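Local coordinates for protein aminofutalosine deaminase (Helicobacter pylori, PDB 7LKK) that hydrolytically deaminates aminofutalosine in the menaquinone pathway using a bound metal ion, and probably also converts adenosine to inosine, at residues Asn234-Gly237 with Trp238-Phe242; Asp264-Asp268 with Thr269-Phe273. All coordinates share one frame; numbering follows the deposited sequence.

Interaction 1. Residues Asn234-Gly237 with Trp238-Phe242; sequences NSKG and WFENF
Gly237 and Glu240 close a 3-10 turn: Glu240 N donates to Gly237 O over 3.1 Å. Just before it, Ser235 leaves the preceding helix with positive phi, and Gly237 too has a positive phi (99°). A return bond runs from Gly237 N to Glu240 OE2 (3.2 Å), so the glutamate grips the residue opening the turn by its N-H; the arrangement resembles half of a capping box, with the backbone carbonyl of Gly237 in place of a side-chain acceptor. The hydrogen approaches from above the carboxylate plane, at a bent 143°. Glu240 CG lies beside its own backbone N (chi1 -80°), and the extended chain beyond it lays CG and CD over Gly237 O, while OE2 also comes within 3.4 Å of Lys236 CA. A water completes the turn, donating to Lys236 O and accepting from Phe239 N. The aromatic rings pack in series: Trp238 CE3 sits 3.8 Å above the Phe239 ring, near its centre, and Phe239 CE1 stands similarly over the Phe242 ring. These aromatics fill the space between helix 226-234, where Phe239 meets the ring of Trp231, and helix 96-106, which carries Phe96, Ser97 and Leu100.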
ATOM      1  N   ASN A 234      17.937 -28.380   5.709  1.00 25.70           N
ATOM      2  CA  ASN A 234      18.698 -29.357   4.942  1.00 28.67           C
ATOM      3  C   ASN A 234      20.118 -28.918   4.598  1.00 31.74           C
ATOM      4  O   ASN A 234      20.800 -29.630   3.849  1.00 31.02           O
ATOM      5  CB  ASN A 234      17.953 -29.709   3.650  1.00 28.79           C
ATOM      6  CG  ASN A 234      16.670 -30.466   3.909  1.00 32.35           C
ATOM      7  OD1 ASN A 234      16.693 -31.653   4.227  1.00 36.58           O
ATOM      8  ND2 ASN A 234      15.541 -29.780   3.785  1.00 33.80           N
ATOM      9  N   SER A 235      20.581 -27.776   5.113  1.00 25.85           N
ATOM     10  CA  SER A 235      21.934 -27.280   4.839  1.00 26.45           C
ATOM     11  C   SER A 235      22.198 -27.178   3.338  1.00 25.98           C
ATOM     12  O   SER A 235      23.284 -27.500   2.850  1.00 28.45           O
ATOM     13  CB  SER A 235      22.991 -28.154   5.518  1.00 25.04           C
ATOM     14  OG  SER A 235      23.044 -27.905   6.912  1.00 26.61           O
ATOM     15  N   LYS A 236      21.195 -26.722   2.593  1.00 29.12           N
ATOM     16  CA  LYS A 236      21.320 -26.552   1.154  1.00 27.04           C
ATOM     17  C   LYS A 236      20.793 -25.182   0.752  1.00 31.35           C
ATOM     18  O   LYS A 236      20.183 -24.462   1.548  1.00 26.68           O
ATOM     19  CB  LYS A 236      20.566 -27.650   0.391  1.00 28.52           C
ATOM     20  CG  LYS A 236      21.107 -29.052   0.616  1.00 31.28           C
ATOM     21  CD  LYS A 236      20.266 -30.089  -0.112  1.00 38.95           C
ATOM     22  CE  LYS A 236      21.045 -31.375  -0.337  1.00 45.65           C
ATOM     23  NZ  LYS A 236      20.968 -31.826  -1.755  1.00 47.72           N
ATOM     24  N   GLY A 237      21.042 -24.827  -0.501  1.00 27.34           N
ATOM     25  CA  GLY A 237      20.571 -23.576  -1.048  1.00 23.06           C
ATOM     26  C   GLY A 237      21.622 -22.485  -1.068  1.00 27.24           C
ATOM     27  O   GLY A 237      22.833 -22.724  -1.040  1.00 28.44           O
ATOM     28  N   TRP A 238      21.122 -21.247  -1.109  1.00 22.53           N
ATOM     29  CA  TRP A 238      21.976 -20.078  -1.298  1.00 26.14           C
ATOM     30  C   TRP A 238      23.009 -19.935  -0.183  1.00 25.44           C
ATOM     31  O   TRP A 238      24.140 -19.500  -0.429  1.00 26.69           O
ATOM     32  CB  TRP A 238      21.104 -18.826  -1.391  1.00 25.80           C
ATOM     33  CG  TRP A 238      21.855 -17.551  -1.598  1.00 23.31           C
ATOM     34  CD1 TRP A 238      22.306 -17.049  -2.782  1.00 21.75           C
ATOM     35  CD2 TRP A 238      22.224 -16.602  -0.590  1.00 22.61           C
ATOM     36  NE1 TRP A 238      22.941 -15.849  -2.575  1.00 27.97           N
ATOM     37  CE2 TRP A 238      22.903 -15.551  -1.238  1.00 21.50           C
ATOM     38  CE3 TRP A 238      22.046 -16.539   0.796  1.00 20.13           C
ATOM     39  CZ2 TRP A 238      23.408 -14.451  -0.547  1.00 23.61           C
ATOM     40  CZ3 TRP A 238      22.549 -15.446   1.480  1.00 22.72           C
ATOM     41  CH2 TRP A 238      23.223 -14.418   0.809  1.00 19.67           C
ATOM     42  N   PHE A 239      22.644 -20.296   1.046  1.00 25.59           N
ATOM     43  CA  PHE A 239      23.542 -20.113   2.184  1.00 20.92           C
ATOM     44  C   PHE A 239      24.739 -21.061   2.171  1.00 23.25           C
ATOM     45  O   PHE A 239      25.570 -20.980   3.085  1.00 22.76           O
ATOM     46  CB  PHE A 239      22.768 -20.279   3.492  1.00 23.02           C
ATOM     47  CG  PHE A 239      22.051 -19.037   3.938  1.00 21.76           C
ATOM     48  CD1 PHE A 239      22.735 -18.017   4.575  1.00 23.00           C
ATOM     49  CD2 PHE A 239      20.690 -18.892   3.720  1.00 22.42           C
ATOM     50  CE1 PHE A 239      22.077 -16.873   4.985  1.00 21.30           C
ATOM     51  CE2 PHE A 239      20.025 -17.752   4.126  1.00 20.95           C
ATOM     52  CZ  PHE A 239      20.719 -16.741   4.760  1.00 23.88           C
ATOM     53  N   GLU A 240      24.842 -21.952   1.180  1.00 22.48           N
ATOM     54  CA  GLU A 240      25.990 -22.855   1.097  1.00 31.87           C
ATOM     55  C   GLU A 240      27.305 -22.087   1.037  1.00 28.86           C
ATOM     56  O   GLU A 240      28.289 -22.476   1.677  1.00 30.29           O
ATOM     57  CB  GLU A 240      25.860 -23.759  -0.128  1.00 31.90           C
ATOM     58  CG  GLU A 240      24.929 -24.942   0.044  1.00 32.82           C
ATOM     59  CD  GLU A 240      24.667 -25.657  -1.268  1.00 35.72           C
ATOM     60  OE1 GLU A 240      25.473 -25.486  -2.208  1.00 39.37           O
ATOM     61  OE2 GLU A 240      23.657 -26.387  -1.363  1.00 40.14           O
ATOM     62  N   ASN A 241      27.343 -21.002   0.269  1.00 29.61           N
ATOM     63  CA  ASN A 241      28.551 -20.213   0.079  1.00 27.24           C
ATOM     64  C   ASN A 241      28.532 -18.907   0.858  1.00 26.73           C
ATOM     65  O   ASN A 241      29.457 -18.106   0.715  1.00 24.00           O
ATOM     66  CB  ASN A 241      28.755 -19.915  -1.411  1.00 34.34           C
ATOM     67  CG  ASN A 241      28.735 -21.165  -2.265  1.00 33.41           C
ATOM     68  OD1 ASN A 241      27.836 -21.356  -3.085  1.00 42.26           O
ATOM     69  ND2 ASN A 241      29.732 -22.022  -2.086  1.00 30.55           N
ATOM     70  N   PHE A 242      27.502 -18.683   1.680  1.00 23.75           N
ATOM     71  CA  PHE A 242      27.332 -17.399   2.352  1.00 23.88           C
ATOM     72  C   PHE A 242      28.492 -17.098   3.297  1.00 25.99           C
ATOM     73  O   PHE A 242      28.954 -15.954   3.381  1.00 27.52           O
ATOM     74  CB  PHE A 242      25.999 -17.396   3.109  1.00 25.58           C
ATOM     75  CG  PHE A 242      25.858 -16.281   4.110  1.00 25.84           C
ATOM     76  CD1 PHE A 242      25.487 -15.009   3.703  1.00 26.16           C
ATOM     77  CD2 PHE A 242      26.072 -16.511   5.461  1.00 25.72           C
ATOM     78  CE1 PHE A 242      25.346 -13.987   4.625  1.00 22.89           C
ATOM     79  CE2 PHE A 242      25.934 -15.491   6.385  1.00 21.27           C
ATOM     80  CZ  PHE A 242      25.570 -14.226   5.964  1.00 23.99           C
TER
HETATM   81  O   HOH W   1      20.137 -21.614   1.650  1.00 24.49           O

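Interaction 2. Residues Asp264-Asp268 with Thr269-Phe273; sequences DMFKD and THTLF. With EDO (1,2-ethanediol), chain H.
Phe266 reaches Thr271 and Phe273 round the bend where the chain passes from a type I turn at Asp264-Lys267, closed by Lys267 N to Asp264 O (3.1 Å), through Asp268 in left-handed helical conformation, into strand 269-275. The Phe266 side chain leans back over this strand. Thr271 meets its ring at one ortho carbon with both branches: CD1 of Phe266 is 3.5 Å from Thr271 OG1 and 3.6 Å from Thr271 CG2. With chi1 at -61°, OG1 lies beside the backbone N of Thr271 and CG2 anti to it, which turns both branches to the ring. Thr271 OG1 is also 2.8 Å from Thr269 OG1, a hydrogen bond with either as donor, though the place of the Thr269 hydroxyl is less certain. Further along, Phe273 brings its edge to the face of Phe266 in a T-shaped pair, the centroids 5.6 Å apart and the planes at 73°, with Phe273 CZ 4.0 Å from Phe266 CD2. In the TIM barrel of the amidohydrolase family this is a helix-to-strand connection, entering strand 269-275 between the parallel strands 218-222 and 294-298. The phenylalanine pair belongs to the layer between barrel and helices: Phe266 touches Ile208 of helix 201-213, and Phe273 touches Val291 of helix 281-291. His270 N donates almost straight (170°) to O1 of a 1,2-ethanediol, 2.9 Å away, probably from the crystallisation liquor and also bonded to Ser216 O. Asp268 extends its carboxylate from the bend to a salt bridge with Lys292.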
ATOM      1  N   ASP A 264      14.039 -24.216  20.379  1.00 23.15           N
ATOM      2  CA  ASP A 264      14.156 -24.725  21.742  1.00 21.51           C
ATOM      3  C   ASP A 264      15.110 -23.906  22.602  1.00 23.82           C
ATOM      4  O   ASP A 264      14.982 -23.928  23.830  1.00 20.60           O
ATOM      5  CB  ASP A 264      14.599 -26.189  21.721  1.00 24.82           C
ATOM      6  CG  ASP A 264      13.532 -27.111  21.164  1.00 29.84           C
ATOM      7  OD1 ASP A 264      12.418 -26.626  20.868  1.00 29.79           O
ATOM      8  OD2 ASP A 264      13.809 -28.321  21.017  1.00 32.72           O
ATOM      9  N   MET A 265      16.056 -23.186  21.990  1.00 20.59           N
ATOM     10  CA  MET A 265      16.942 -22.318  22.763  1.00 20.65           C
ATOM     11  C   MET A 265      16.163 -21.290  23.571  1.00 20.13           C
ATOM     12  O   MET A 265      16.604 -20.890  24.654  1.00 18.21           O
ATOM     13  CB  MET A 265      17.923 -21.597  21.839  1.00 18.24           C
ATOM     14  CG  MET A 265      19.011 -22.466  21.242  1.00 21.43           C
ATOM     15  SD  MET A 265      20.310 -21.443  20.522  1.00 20.36           S
ATOM     16  CE  MET A 265      19.343 -20.408  19.424  1.00 23.82           C
ATOM     17  N   PHE A 266      15.020 -20.838  23.057  1.00 18.71           N
ATOM     18  CA  PHE A 266      14.220 -19.803  23.692  1.00 19.89           C
ATOM     19  C   PHE A 266      13.126 -20.375  24.587  1.00 19.93           C
ATOM     20  O   PHE A 266      12.184 -19.654  24.933  1.00 19.11           O
ATOM     21  CB  PHE A 266      13.612 -18.889  22.625  1.00 18.06           C
ATOM     22  CG  PHE A 266      14.634 -18.243  21.730  1.00 14.50           C
ATOM     23  CD1 PHE A 266      15.154 -16.997  22.038  1.00 15.06           C
ATOM     24  CD2 PHE A 266      15.079 -18.886  20.587  1.00 16.92           C
ATOM     25  CE1 PHE A 266      16.099 -16.403  21.222  1.00 16.84           C
ATOM     26  CE2 PHE A 266      16.025 -18.297  19.766  1.00 19.33           C
ATOM     27  CZ  PHE A 266      16.534 -17.054  20.083  1.00 17.21           C
ATOM     28  N   LYS A 267      13.238 -21.647  24.963  1.00 21.00           N
ATOM     29  CA  LYS A 267      12.245 -22.285  25.818  1.00 24.52           C
ATOM     30  C   LYS A 267      12.057 -21.506  27.114  1.00 21.22           C
ATOM     31  O   LYS A 267      13.030 -21.125  27.771  1.00 23.83           O
ATOM     32  CB  LYS A 267      12.668 -23.726  26.119  1.00 24.11           C
ATOM     33  CG  LYS A 267      11.777 -24.448  27.110  1.00 27.49           C
ATOM     34  CD  LYS A 267      11.964 -25.953  27.023  1.00 32.84           C
ATOM     35  CE  LYS A 267      12.357 -26.543  28.366  1.00 31.93           C
ATOM     36  NZ  LYS A 267      13.828 -26.474  28.592  1.00 41.97           N
ATOM     37  N   ASP A 268      10.795 -21.274  27.473  1.00 24.97           N
ATOM     38  CA  ASP A 268      10.413 -20.562  28.692  1.00 27.84           C
ATOM     39  C   ASP A 268      11.078 -19.186  28.768  1.00 26.90           C
ATOM     40  O   ASP A 268      11.782 -18.851  29.722  1.00 25.94           O
ATOM     41  CB  ASP A 268      10.739 -21.396  29.935  1.00 31.87           C
ATOM     42  CG  ASP A 268      10.070 -22.756  29.921  1.00 32.82           C
ATOM     43  OD1 ASP A 268      10.779 -23.774  30.060  1.00 34.45           O
ATOM     44  OD2 ASP A 268       8.832 -22.811  29.777  1.00 39.05           O
ATOM     45  N   THR A 269      10.829 -18.380  27.737  1.00 22.72           N
ATOM     46  CA  THR A 269      11.336 -17.018  27.664  1.00 20.59           C
ATOM     47  C   THR A 269      10.229 -16.102  27.160  1.00 23.72           C
ATOM     48  O   THR A 269       9.169 -16.551  26.723  1.00 23.13           O
ATOM     49  CB  THR A 269      12.560 -16.904  26.740  1.00 25.07           C
ATOM     50  OG1 THR A 269      12.233 -17.423  25.445  1.00 21.80           O
ATOM     51  CG2 THR A 269      13.752 -17.668  27.307  1.00 21.24           C
ATOM     52  N   HIS A 270      10.489 -14.797  27.238  1.00 21.11           N
ATOM     53  CA  HIS A 270       9.661 -13.772  26.600  1.00 22.25           C
ATOM     54  C   HIS A 270      10.422 -13.313  25.360  1.00 17.91           C
ATOM     55  O   HIS A 270      11.274 -12.426  25.428  1.00 17.37           O
ATOM     56  CB  HIS A 270       9.387 -12.624  27.570  1.00 19.53           C
ATOM     57  CG  HIS A 270       8.526 -11.535  27.006  1.00 24.20           C
ATOM     58  ND1 HIS A 270       7.401 -11.068  27.654  1.00 19.71           N
ATOM     59  CD2 HIS A 270       8.631 -10.805  25.869  1.00 22.96           C
ATOM     60  CE1 HIS A 270       6.847 -10.106  26.937  1.00 19.17           C
ATOM     61  NE2 HIS A 270       7.572  -9.930  25.847  1.00 21.09           N
ATOM     62  N   THR A 271      10.108 -13.917  24.213  1.00 18.35           N
ATOM     63  CA  THR A 271      10.872 -13.700  22.988  1.00 19.71           C
ATOM     64  C   THR A 271       9.952 -13.290  21.847  1.00 17.71           C
ATOM     65  O   THR A 271       8.934 -13.944  21.597  1.00 21.01           O
ATOM     66  CB  THR A 271      11.655 -14.960  22.594  1.00 21.13           C
ATOM     67  OG1 THR A 271      12.579 -15.296  23.634  1.00 19.64           O
ATOM     68  CG2 THR A 271      12.428 -14.726  21.304  1.00 19.23           C
ATOM     69  N   LEU A 272      10.319 -12.215  21.156  1.00 15.18           N
ATOM     70  CA  LEU A 272       9.638 -11.794  19.940  1.00 18.34           C
ATOM     71  C   LEU A 272      10.230 -12.532  18.744  1.00 22.80           C
ATOM     72  O   LEU A 272      11.450 -12.530  18.548  1.00 17.82           O
ATOM     73  CB  LEU A 272       9.765 -10.283  19.732  1.00 17.79           C
ATOM     74  CG  LEU A 272       8.886  -9.320  20.535  1.00 20.70           C
ATOM     75  CD1 LEU A 272       9.213  -9.361  22.021  1.00 24.86           C
ATOM     76  CD2 LEU A 272       9.044  -7.906  19.998  1.00 17.78           C
ATOM     77  N   PHE A 273       9.367 -13.161  17.954  1.00 19.94           N
ATOM     78  CA  PHE A 273       9.759 -13.836  16.722  1.00 18.28           C
ATOM     79  C   PHE A 273       9.240 -13.020  15.547  1.00 18.09           C
ATOM     80  O   PHE A 273       8.026 -12.849  15.399  1.00 18.76           O
ATOM     81  CB  PHE A 273       9.210 -15.262  16.673  1.00 17.79           C
ATOM     82  CG  PHE A 273       9.994 -16.240  17.494  1.00 19.66           C
ATOM     83  CD1 PHE A 273       9.796 -16.330  18.861  1.00 16.93           C
ATOM     84  CD2 PHE A 273      10.929 -17.071  16.899  1.00 19.35           C
ATOM     85  CE1 PHE A 273      10.517 -17.229  19.620  1.00 19.42           C
ATOM     86  CE2 PHE A 273      11.653 -17.973  17.656  1.00 22.19           C
ATOM     87  CZ  PHE A 273      11.447 -18.051  19.016  1.00 20.45           C
TER
HETATM   88  C1  EDO H 504      13.820 -14.546  29.381  1.00 29.84           C
HETATM   89  O1  EDO H 504      12.961 -13.819  28.494  1.00 36.71           O
HETATM   90  C2  EDO H 504      14.019 -13.746  30.662  1.00 34.05           C
HETATM   91  O2  EDO H 504      14.847 -12.611  30.389  1.00 32.60           O

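In the fold
Interaction 1 closes before interaction 2 opens along the chain, and both lie in the amidohydrolase range of the TIM-barrel clan. Their centres are 25 Å apart and their nearest atoms about 15 Å, so they do not touch. Residues 234-242 span the peripheral link between helices 226-234 and 242-247, with Phe239 about 8 Å, side chain to ligand, from the bound methylthio-coformycin. Residues 264-273 instead lead from helix 259-264 into barrel strand 269-275, which pairs with strand 218-222. That strand carries the iron ligand His221, whose side chain is about 8 Å from that of Phe273. Interaction 1 thus lies near the inhibitor at the periphery, whereas interaction 2 lies on a barrel strand that also carries His275, a residue of the inhibitor pocket.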